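PDB 5HB6: nucleoporin NUP145N from Chaetomium thermophilum, which probably serves as a structural component of the nuclear pore complex and as a docking partner for nuclear transport factors, with this chain forming its autopeptidase domain. Local coordinates for residues Q20-V25 and D44-N49; R63-Y68 and I87-S92; K113-T118 and G128-S133. The protein carries 1 engineered substitution. All coordinates share one frame; numbering follows the deposited sequence.

Contact 1: Q20-V25 and D44-N49; sequences QRQRVV and DLSNIN. With SO4 (sulfate ion), chain D.
Arg21, on helix 18-21, meets Leu45 in an Asx turn of the loop between strands 35-39 and 58-61, within the S59 autopeptidase domain. Leu45 N donates to Arg21 O at 2.9 Å. The side chain of Arg21 returns the link. Its CG stands anti to the backbone N (chi1 -175°), and the chain runs extended from there to NE, alongside the backbone of Leu45 and Ser46. Arg21 NE and NH2 both donate to Leu45 O from the same face of its peptide plane, NE at 2.8 Å from well above it. This side-on grip fixes the rotation of the guanidinium. Arg21 NH2 also donates to sulfate O1 at 2.8 Å, while NH1 reaches sulfate O2 only weakly. The sulfate probably comes from the crystallisation liquor. Arg14 and Leu50 bind it too.

Asp44 shapes the turn. Its OD1 accepts from Ser46 N at 3.0 Å and from Ser46 OG on the syn side. Gln22 lies beside this carboxylate, pointing the same way, with its amide plane turned 44° from it. Deeper in, Val24 and Leu45 cross at about a right angle, with CG2 of Val24 3.8 Å from CD1 of Leu45.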
# COMPACT_ATOMS: atom_id res chain seq x y z
N GLN A 20 -6.30 -18.86 -11.96
CA GLN A 20 -6.17 -18.27 -10.63
C GLN A 20 -5.16 -17.13 -10.60
O GLN A 20 -5.41 -16.09 -9.97
CB GLN A 20 -5.75 -19.36 -9.65
CG GLN A 20 -6.85 -20.36 -9.35
CD GLN A 20 -6.32 -21.64 -8.70
OE1 GLN A 20 -5.14 -21.98 -8.81
NE2 GLN A 20 -7.21 -22.35 -8.02
N ARG A 21 -4.02 -17.28 -11.29
CA ARG A 21 -2.98 -16.25 -11.22
C ARG A 21 -3.41 -14.95 -11.90
O ARG A 21 -2.83 -13.90 -11.61
CB ARG A 21 -1.66 -16.78 -11.79
CG ARG A 21 -0.50 -15.80 -11.63
CD ARG A 21 0.89 -16.43 -11.80
NE ARG A 21 1.92 -15.39 -11.80
CZ ARG A 21 3.23 -15.59 -11.67
NH1 ARG A 21 3.71 -16.81 -11.51
NH2 ARG A 21 4.05 -14.55 -11.70
N GLN A 22 -4.43 -15.00 -12.76
CA GLN A 22 -4.98 -13.80 -13.39
C GLN A 22 -5.95 -13.05 -12.49
O GLN A 22 -6.39 -11.97 -12.87
CB GLN A 22 -5.67 -14.17 -14.71
CG GLN A 22 -4.66 -14.54 -15.78
CD GLN A 22 -5.29 -14.86 -17.12
OE1 GLN A 22 -6.49 -14.71 -17.31
NE2 GLN A 22 -4.46 -15.30 -18.06
N ARG A 23 -6.29 -13.59 -11.32
CA ARG A 23 -7.28 -12.98 -10.45
C ARG A 23 -6.95 -13.30 -8.99
O ARG A 23 -7.71 -13.94 -8.27
CB ARG A 23 -8.68 -13.46 -10.83
CG ARG A 23 -8.78 -14.97 -10.89
CD ARG A 23 -10.18 -15.47 -11.21
NE ARG A 23 -10.14 -16.82 -11.78
CZ ARG A 23 -9.97 -17.95 -11.09
NH1 ARG A 23 -9.81 -17.92 -9.78
NH2 ARG A 23 -9.96 -19.12 -11.72
N VAL A 24 -5.78 -12.86 -8.54
CA VAL A 24 -5.34 -13.11 -7.17
C VAL A 24 -6.10 -12.15 -6.25
O VAL A 24 -6.02 -10.93 -6.42
CB VAL A 24 -3.82 -12.90 -7.03
CG1 VAL A 24 -3.40 -13.12 -5.59
CG2 VAL A 24 -3.10 -13.83 -7.99
N VAL A 25 -6.80 -12.72 -5.27
CA VAL A 25 -7.62 -11.97 -4.32
C VAL A 25 -6.82 -11.78 -3.04
O VAL A 25 -6.12 -12.69 -2.57
CB VAL A 25 -8.92 -12.74 -4.04
CG1 VAL A 25 -9.74 -12.08 -2.94
CG2 VAL A 25 -9.75 -12.86 -5.32
N ASP A 44 -4.20 -9.30 -11.67
CA ASP A 44 -3.63 -10.23 -12.64
C ASP A 44 -2.11 -10.20 -12.46
O ASP A 44 -1.46 -9.21 -12.79
CB ASP A 44 -4.02 -9.80 -14.05
CG ASP A 44 -3.52 -10.76 -15.13
OD1 ASP A 44 -2.76 -11.71 -14.81
OD2 ASP A 44 -3.90 -10.54 -16.29
N LEU A 45 -1.56 -11.27 -11.88
CA LEU A 45 -0.13 -11.38 -11.66
C LEU A 45 0.53 -12.31 -12.66
O LEU A 45 1.69 -12.68 -12.47
CB LEU A 45 0.17 -11.84 -10.23
CG LEU A 45 -0.44 -11.02 -9.09
CD1 LEU A 45 -0.02 -11.56 -7.75
CD2 LEU A 45 -0.06 -9.56 -9.23
N SER A 46 -0.19 -12.69 -13.72
CA SER A 46 0.34 -13.68 -14.66
C SER A 46 1.58 -13.18 -15.39
O SER A 46 2.39 -13.99 -15.84
CB SER A 46 -0.75 -14.09 -15.67
OG SER A 46 -1.17 -13.01 -16.47
N ASN A 47 1.74 -11.86 -15.53
CA ASN A 47 2.87 -11.29 -16.26
C ASN A 47 3.66 -10.29 -15.41
O ASN A 47 4.23 -9.33 -15.94
CB ASN A 47 2.41 -10.69 -17.58
CG ASN A 47 2.10 -11.76 -18.62
OD1 ASN A 47 0.95 -11.93 -19.02
ND2 ASN A 47 3.13 -12.49 -19.04
N ILE A 48 3.73 -10.53 -14.10
CA ILE A 48 4.57 -9.76 -13.19
C ILE A 48 5.66 -10.68 -12.66
O ILE A 48 5.40 -11.85 -12.33
CB ILE A 48 3.71 -9.19 -12.05
CG1 ILE A 48 2.82 -8.08 -12.61
CG2 ILE A 48 4.57 -8.67 -10.92
CD1 ILE A 48 1.73 -7.61 -11.68
N ASN A 49 6.88 -10.16 -12.59
CA ASN A 49 8.04 -10.92 -12.10
C ASN A 49 8.07 -10.84 -10.58
O ASN A 49 8.50 -9.85 -10.00
CB ASN A 49 9.32 -10.35 -12.69
CG ASN A 49 10.57 -11.12 -12.26
OD1 ASN A 49 10.49 -12.08 -11.48
ND2 ASN A 49 11.72 -10.71 -12.78
S SO4 D . 7.79 -15.42 -11.36
O1 SO4 D . 6.86 -14.29 -11.47
O2 SO4 D . 7.02 -16.63 -11.08
O3 SO4 D . 8.77 -15.13 -10.31
O4 SO4 D . 8.51 -15.58 -12.62

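Contact 2: R63-Y68 and I87-S92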
# COMPACT_ATOMS: atom_id res chain seq x y z
N ARG A 63 6.64 6.20 5.45
CA ARG A 63 5.70 7.23 5.05
C ARG A 63 5.58 7.38 3.54
O ARG A 63 5.11 8.40 3.05
CB ARG A 63 6.02 8.56 5.71
CG ARG A 63 6.10 8.43 7.24
CD ARG A 63 6.37 9.76 7.94
NE ARG A 63 5.28 10.68 7.63
CZ ARG A 63 5.39 12.00 7.56
NH1 ARG A 63 6.54 12.59 7.80
NH2 ARG A 63 4.35 12.73 7.23
N SER A 64 5.94 6.34 2.79
CA SER A 64 6.01 6.43 1.34
C SER A 64 5.71 5.09 0.69
O SER A 64 6.49 4.15 0.79
CB SER A 64 7.41 6.89 0.97
OG SER A 64 7.54 7.05 -0.42
N ALA A 65 4.57 5.00 0.01
CA ALA A 65 4.20 3.84 -0.78
C ALA A 65 4.10 4.27 -2.23
O ALA A 65 3.33 5.16 -2.56
CB ALA A 65 2.89 3.24 -0.28
N THR A 66 4.84 3.59 -3.09
CA THR A 66 4.91 3.89 -4.52
C THR A 66 4.68 2.59 -5.28
O THR A 66 5.23 1.54 -4.92
CB THR A 66 6.31 4.46 -4.92
OG1 THR A 66 6.62 5.65 -4.18
CG2 THR A 66 6.39 4.80 -6.43
N VAL A 67 3.85 2.65 -6.31
CA VAL A 67 3.63 1.51 -7.19
C VAL A 67 3.88 1.98 -8.62
O VAL A 67 3.24 2.94 -9.07
CB VAL A 67 2.21 0.95 -7.02
CG1 VAL A 67 1.99 -0.27 -7.91
CG2 VAL A 67 1.96 0.59 -5.58
N TYR A 68 4.79 1.29 -9.34
CA TYR A 68 5.24 1.62 -10.69
C TYR A 68 6.00 2.94 -10.71
O TYR A 68 5.46 3.96 -11.15
CB TYR A 68 4.08 1.66 -11.69
CG TYR A 68 3.38 0.33 -11.90
CD1 TYR A 68 4.06 -0.74 -12.44
CD2 TYR A 68 2.06 0.15 -11.53
CE1 TYR A 68 3.44 -1.95 -12.63
CE2 TYR A 68 1.43 -1.05 -11.70
CZ TYR A 68 2.12 -2.11 -12.24
OH TYR A 68 1.46 -3.32 -12.43
N ILE A 87 -3.87 1.52 1.76
CA ILE A 87 -2.48 1.74 2.14
C ILE A 87 -2.46 2.06 3.62
O ILE A 87 -3.25 2.90 4.07
CB ILE A 87 -1.87 2.88 1.31
CG1 ILE A 87 -1.89 2.49 -0.17
CG2 ILE A 87 -0.48 3.21 1.78
CD1 ILE A 87 -1.50 3.62 -1.06
N SER A 88 -1.57 1.43 4.37
CA SER A 88 -1.47 1.67 5.80
C SER A 88 -0.03 1.99 6.10
O SER A 88 0.85 1.18 5.82
CB SER A 88 -1.93 0.41 6.58
OG SER A 88 -3.26 0.07 6.23
N LEU A 89 0.21 3.16 6.67
CA LEU A 89 1.56 3.67 6.88
C LEU A 89 1.82 3.99 8.34
O LEU A 89 1.15 4.85 8.94
CB LEU A 89 1.83 4.91 6.06
CG LEU A 89 1.85 4.69 4.55
CD1 LEU A 89 1.90 5.99 3.79
CD2 LEU A 89 3.01 3.81 4.13
N GLU A 90 2.83 3.33 8.90
CA GLU A 90 3.37 3.67 10.21
C GLU A 90 4.00 5.07 10.19
O GLU A 90 4.24 5.67 9.14
CB GLU A 90 4.44 2.65 10.64
CG GLU A 90 3.87 1.25 10.81
CD GLU A 90 4.89 0.22 11.27
OE1 GLU A 90 5.92 0.62 11.82
OE2 GLU A 90 4.64 -0.97 11.06
N HIS A 91 4.23 5.60 11.39
CA HIS A 91 5.01 6.82 11.57
C HIS A 91 4.28 8.06 11.08
O HIS A 91 4.91 9.04 10.67
CB HIS A 91 6.41 6.73 10.94
CG HIS A 91 7.04 5.40 11.10
ND1 HIS A 91 7.30 4.84 12.32
CD2 HIS A 91 7.42 4.49 10.18
CE1 HIS A 91 7.82 3.63 12.16
NE2 HIS A 91 7.92 3.40 10.86
N SER A 92 2.95 8.03 11.11
CA SER A 92 2.11 9.09 10.59
C SER A 92 1.60 10.03 11.68
O SER A 92 0.55 10.67 11.51
CB SER A 92 0.97 8.51 9.77
OG SER A 92 1.48 7.77 8.67
O HOH W 1 5.56 4.31 7.16
O HOH W 2 2.73 9.43 6.79
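A strand of the two-stranded sheet 58-61/64-67 packs here over strand 85-89 of the six-stranded antiparallel sheet. The axes of the short strand segments 64-67 and 87-89 approach to 8.3 Å, with their directions 149° apart. No direct hydrogen bond joins the two segments. The strands meet through apolar side chains, and waters bridge the residues beyond their ends.

Ala65 points its CB at the large sheet and touches Ile87 CG2 at 3.9 Å. Val37 of strand 35-39 also meets Ala65. Leu89 sends its two methyls to the start of strand 64-67: CD1 lies 3.9 Å from Arg63 C, and CD2 approaches Ser64 N. On the large sheet, Phe132 of strand 129-134 packs against both Ile87 and Leu89.

The edge of the contact is polar. The aliphatic part of Arg63 lies along the turn after strand 85-89, with CD 3.2 Å from His91 O. A bend at chi3 (61°) turns the guanidinium off the line of this chain. The imidazole of His91 has its own partner, as NE2 bonds to Asn33 O. One face of that ring is covered by CB of the preceding Glu90.

One water accepts from Arg63 N and donates to Glu90 O. Another lies in the guanidinium plane, accepts from Arg63 NE at 3.0 Å and donates to Ser92 OG at 2.8 Å.

Contact 3: K113-T118 and G128-S133; sequences KSIPDT and GVWAFS
Residues 115-118 form a type II beta turn, between helix 102-113 and strand 119-124, and this turn sits against strand 129-134 of the six-stranded antiparallel sheet. The backbones come closest at Thr118 and Ser133, whose CA atoms are 5.8 Å apart. A CA-H...O contact joins them, from Thr118 CA to Ser133 O at 3.6 Å. No direct hydrogen bond crosses between the segments.

The turn's own backbone bond, Thr118 N to Ile115 O, is weak. The hydroxyl of Thr118 reinforces it, with OG1 donating to Ile115 O at 2.8 Å. The first torsion of Thr118 (chi1 73°) sets OG1 between the backbone N and the carbonyl carbon, and leaves the CG2 methyl for Phe132. CG2 and CB of Thr118 both rest on the CD2 side of the Phe132 ring, Thr118 CG2 3.6 Å from Phe132 CD2.

Trp130 meets the turn with the far end of its indole. Ile115 CG1 packs 4.0 Å from Trp130 CZ2, and Ile115 CG2 lies by CH2. Phe132 CD1 sits over the centre of one indole face, 3.4 Å above it. A water in the indole plane accepts from Trp130 NE1 at 3.0 Å and donates to Thr118 OG1. An alanine in place of Thr118 loses the hydroxyl and CG2, which would probably leave Ile115 O without its stronger donor, deprive the water of an acceptor and open a gap beside Phe132.

Thr118 thus works in two ways. Its hydroxyl ties the turn together and, through water, links it to the indole, while its methyl adds apolar contact with the sheet. Between these segments the turn is joined by van der Waals contact, one CA-H...O contact and one water bridge, just before the chain enters strand 119-124.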
# COMPACT_ATOMS: atom_id res chain seq x y z
N LYS A 113 -7.72 13.56 7.00
CA LYS A 113 -8.90 13.30 6.20
C LYS A 113 -8.91 14.12 4.92
O LYS A 113 -9.51 13.71 3.93
CB LYS A 113 -10.17 13.51 7.02
CG LYS A 113 -10.37 12.49 8.12
CD LYS A 113 -11.58 12.79 9.00
CE LYS A 113 -11.80 11.69 10.02
NZ LYS A 113 -12.89 12.03 10.96
N SER A 114 -8.23 15.27 4.92
CA SER A 114 -8.25 16.17 3.78
C SER A 114 -7.07 16.01 2.83
O SER A 114 -6.96 16.78 1.87
CB SER A 114 -8.38 17.60 4.29
OG SER A 114 -9.64 17.77 4.91
N ILE A 115 -6.18 15.04 3.04
CA ILE A 115 -5.05 14.87 2.14
C ILE A 115 -5.56 14.56 0.73
O ILE A 115 -6.30 13.57 0.52
CB ILE A 115 -4.08 13.78 2.64
CG1 ILE A 115 -3.49 14.17 3.99
CG2 ILE A 115 -2.95 13.53 1.64
CD1 ILE A 115 -2.65 15.45 4.00
N PRO A 116 -5.17 15.35 -0.27
CA PRO A 116 -5.68 15.14 -1.62
C PRO A 116 -5.36 13.76 -2.17
O PRO A 116 -4.32 13.17 -1.88
CB PRO A 116 -4.97 16.23 -2.44
CG PRO A 116 -4.67 17.28 -1.47
CD PRO A 116 -4.36 16.58 -0.18
N ASP A 117 -6.29 13.25 -2.97
CA ASP A 117 -6.11 12.01 -3.71
C ASP A 117 -5.99 10.81 -2.78
O ASP A 117 -5.37 9.81 -3.12
CB ASP A 117 -4.93 12.08 -4.68
CG ASP A 117 -5.13 13.13 -5.77
OD1 ASP A 117 -6.27 13.27 -6.27
OD2 ASP A 117 -4.15 13.82 -6.12
N THR A 118 -6.58 10.93 -1.59
CA THR A 118 -6.71 9.80 -0.68
C THR A 118 -8.12 9.80 -0.12
O THR A 118 -8.77 10.84 -0.04
CB THR A 118 -5.72 9.87 0.52
OG1 THR A 118 -6.11 10.89 1.45
CG2 THR A 118 -4.29 10.09 0.06
N GLY A 128 0.22 5.21 15.60
CA GLY A 128 0.68 6.14 14.60
C GLY A 128 0.40 5.73 13.17
O GLY A 128 0.95 6.31 12.25
N VAL A 129 -0.47 4.74 12.96
CA VAL A 129 -0.75 4.23 11.62
C VAL A 129 -1.91 5.02 11.02
O VAL A 129 -3.02 5.08 11.57
CB VAL A 129 -1.09 2.74 11.66
CG1 VAL A 129 -1.56 2.24 10.28
CG2 VAL A 129 0.13 1.94 12.07
N TRP A 130 -1.67 5.59 9.85
CA TRP A 130 -2.70 6.18 9.00
C TRP A 130 -2.99 5.23 7.85
O TRP A 130 -2.08 4.82 7.14
CB TRP A 130 -2.11 7.48 8.44
CG TRP A 130 -2.89 8.18 7.33
CD1 TRP A 130 -4.26 8.26 7.13
CD2 TRP A 130 -2.29 8.90 6.26
NE1 TRP A 130 -4.51 9.02 6.03
CE2 TRP A 130 -3.33 9.42 5.47
CE3 TRP A 130 -0.97 9.19 5.92
CZ2 TRP A 130 -3.09 10.19 4.33
CZ3 TRP A 130 -0.72 9.95 4.80
CH2 TRP A 130 -1.78 10.43 4.01
N ALA A 131 -4.27 4.92 7.69
CA ALA A 131 -4.72 4.07 6.60
C ALA A 131 -5.67 4.86 5.73
O ALA A 131 -6.49 5.64 6.22
CB ALA A 131 -5.40 2.81 7.13
N PHE A 132 -5.54 4.65 4.43
CA PHE A 132 -6.35 5.36 3.46
C PHE A 132 -6.43 4.54 2.19
O PHE A 132 -5.55 3.72 1.90
CB PHE A 132 -5.77 6.75 3.17
CG PHE A 132 -4.34 6.71 2.66
CD1 PHE A 132 -3.27 6.66 3.55
CD2 PHE A 132 -4.07 6.72 1.31
CE1 PHE A 132 -1.97 6.63 3.09
CE2 PHE A 132 -2.74 6.69 0.85
CZ PHE A 132 -1.71 6.62 1.74
N SER A 133 -7.48 4.78 1.40
CA SER A 133 -7.62 4.13 0.11
C SER A 133 -7.23 5.09 -1.00
O SER A 133 -7.38 6.31 -0.91
CB SER A 133 -9.05 3.63 -0.11
OG SER A 133 -9.33 2.47 0.66
O HOH W 3 -6.61 10.27 4.27

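In the fold
The three contacts follow one another along the chain, each closing before the next opens. All lie within the S59 autopeptidase domain. Contacts 2 and 3 are neighbours, with centres 10 Å apart. They meet in the six-stranded antiparallel sheet, where strands 85-89 and 129-134 pair: Ile87 N lies 2.8 Å from Phe132 O. Contact 2 attaches the two-stranded sheet, and contact 3 the turn after helix 102-113. Contact 1 joins helix 18-21 and its following turn to the loop before strand 58-61, across the chain's centre from contact 3, their centres 27 Å apart. Its nearest atoms come within about 4 Å of contact 2 without touching. Contacts 2 and 3 thus build on one sheet, while contact 1 ties the helical N-terminal part to a long loop.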